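Local atomic coordinates of RNA-dependent RNA polymerase (Dera Ghazi Khan orthonairovirus, PDB entry 6DX2), a protein that probably works in viral RNA synthesis as a large polymerase, of which this chain is the N-terminal viral OTU domain, a cysteine protease of deubiquitinase type. Residues Phe4-Asp7 and Asp8-Trp11. Sequence-based numbering, arbitrary orientation.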
loop_
_atom_site.group_PDB
_atom_site.type_symbol
_atom_site.label_atom_id
_atom_site.label_comp_id
_atom_site.label_asym_id
_atom_site.label_seq_id
_atom_site.Cartn_x
_atom_site.Cartn_y
_atom_site.Cartn_z
ATOM N N PHE A 4 -0.093 7.196 -21.226
ATOM C CA PHE A 4 -1.211 8.089 -21.495
ATOM C C PHE A 4 -2.371 7.828 -20.543
ATOM O O PHE A 4 -3.029 8.772 -20.096
ATOM C CB PHE A 4 -1.669 7.941 -22.952
ATOM C CG PHE A 4 -2.690 8.964 -23.383
ATOM C CD1 PHE A 4 -3.537 8.704 -24.449
ATOM C CD2 PHE A 4 -2.796 10.185 -22.734
ATOM C CE1 PHE A 4 -4.478 9.642 -24.856
ATOM C CE2 PHE A 4 -3.733 11.120 -23.130
ATOM C CZ PHE A 4 -4.574 10.851 -24.195
ATOM N N HIS A 5 -2.625 6.563 -20.220
ATOM C CA HIS A 5 -3.647 6.191 -19.251
ATOM C C HIS A 5 -3.035 5.235 -18.241
ATOM O O HIS A 5 -2.429 4.223 -18.618
ATOM C CB HIS A 5 -4.864 5.551 -19.926
ATOM C CG HIS A 5 -5.478 6.407 -20.998
ATOM N ND1 HIS A 5 -6.168 7.570 -20.720
ATOM C CD2 HIS A 5 -5.501 6.270 -22.345
ATOM C CE1 HIS A 5 -6.593 8.109 -21.850
ATOM N NE2 HIS A 5 -6.199 7.340 -22.850
ATOM N N LEU A 6 -3.202 5.567 -16.958
ATOM C CA LEU A 6 -2.673 4.726 -15.896
ATOM C C LEU A 6 -3.178 3.291 -16.006
ATOM O O LEU A 6 -2.423 2.353 -15.749
ATOM C CB LEU A 6 -3.039 5.322 -14.553
ATOM C CG LEU A 6 -2.297 6.638 -14.377
ATOM C CD1 LEU A 6 -2.457 7.045 -12.979
ATOM C CD2 LEU A 6 -0.813 6.394 -14.703
ATOM N N ASP A 7 -4.443 3.097 -16.430
ATOM C CA ASP A 7 -4.971 1.738 -16.529
ATOM C C ASP A 7 -4.372 0.947 -17.704
ATOM O O ASP A 7 -4.669 -0.250 -17.820
ATOM C CB ASP A 7 -6.505 1.750 -16.626
ATOM C CG ASP A 7 -7.171 1.878 -15.253
ATOM O OD1 ASP A 7 -6.432 2.033 -14.315
ATOM O OD2 ASP A 7 -8.395 1.783 -15.118
ATOM N N ASP A 8 -3.537 1.573 -18.541
ATOM C CA ASP A 8 -2.853 0.882 -19.634
ATOM C C ASP A 8 -1.387 0.619 -19.344
ATOM O O ASP A 8 -0.644 0.272 -20.262
ATOM C CB ASP A 8 -2.960 1.680 -20.916
ATOM C CG ASP A 8 -4.377 1.855 -21.362
ATOM O OD1 ASP A 8 -5.131 0.847 -21.385
ATOM O OD2 ASP A 8 -4.731 3.009 -21.668
ATOM N N ILE A 9 -0.949 0.816 -18.095
ATOM C CA ILE A 9 0.427 0.517 -17.724
ATOM C C ILE A 9 0.655 -0.974 -17.877
ATOM O O ILE A 9 -0.257 -1.784 -17.658
ATOM C CB ILE A 9 0.719 0.967 -16.283
ATOM C CG1 ILE A 9 0.932 2.473 -16.231
ATOM C CG2 ILE A 9 1.971 0.261 -15.656
ATOM C CD1 ILE A 9 1.016 3.004 -14.797
ATOM N N ASN A 10 1.901 -1.328 -18.212
ATOM C CA ASN A 10 2.357 -2.712 -18.316
ATOM C C ASN A 10 2.971 -3.185 -16.990
ATOM O O ASN A 10 4.020 -2.699 -16.553
ATOM C CB ASN A 10 3.339 -2.825 -19.476
ATOM C CG ASN A 10 2.658 -2.594 -20.828
ATOM O OD1 ASN A 10 1.422 -2.666 -20.938
ATOM N ND2 ASN A 10 3.457 -2.316 -21.857
ATOM N N TRP A 11 2.316 -4.146 -16.355
ATOM C CA TRP A 11 2.708 -4.635 -15.040
ATOM C C TRP A 11 3.357 -6.003 -15.216
ATOM O O TRP A 11 2.849 -6.834 -15.967
ATOM C CB TRP A 11 1.487 -4.749 -14.122
ATOM C CG TRP A 11 0.915 -3.413 -13.768
ATOM C CD1 TRP A 11 -0.166 -2.771 -14.316
ATOM C CD2 TRP A 11 1.425 -2.552 -12.764
ATOM N NE1 TRP A 11 -0.366 -1.568 -13.684
ATOM C CE2 TRP A 11 0.590 -1.417 -12.710
ATOM C CE3 TRP A 11 2.475 -2.668 -11.875
ATOM C CZ2 TRP A 11 0.815 -0.358 -11.833
ATOM C CZ3 TRP A 11 2.705 -1.618 -10.956
ATOM C CH2 TRP A 11 1.861 -0.467 -10.957
HETATM O O HOH W 1 -2.952 -1.819 -16.665
#
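Two overlapping type I beta-turns make a single 3-10 turn here, and through it the N-terminal arm of the viral OTU domain leads toward edge strand 12-13. The first turn is closed by Asp-8 N giving its hydrogen to His-5 O at 2.9 Å, the second by Ile-9 N to Leu-6 O at 3.2 Å. Both N-H groups point fairly straight at their acceptors, yet each donor sits well above the carbonyl plane of its acceptor, consistent with the tight winding of the backbone.

On the outer side the imidazole of His-5 and the carboxylate of Asp-8 run alongside each other, their planes 78° apart. With CG beside its own backbone N (chi1 -62°), Asp-8 swings OD2 back to 3.1 Å from His-5 CB and 3.4 Å from His-5 CD2, at the edge of the ring. His-5 NE2 stays 4.7 Å from Asp-8 OD2, so the pair is not a salt bridge, although a protonated ring would probably feel the negative charge.

The apolar side is turned toward the domain. Ile-9 keeps CD1 extended (chi2 171°), which lays it beside Leu-6 CD2 at 3.9 Å; Leu-6 continues onto Tyr-30 and Val-138, Ile-9 onto Trp-119 of strand 116-121. Asp-7 adds a polar anchor, its OD2 hydrogen-bonded to Ser-139 OG. Where the chain straightens after the turn, a water takes over the link: it donates one hydrogen to Asp-7 O at 2.6 Å and the other to Ile-9 O at 2.9 Å, while lying in plane at the edge of the Trp-11 ring.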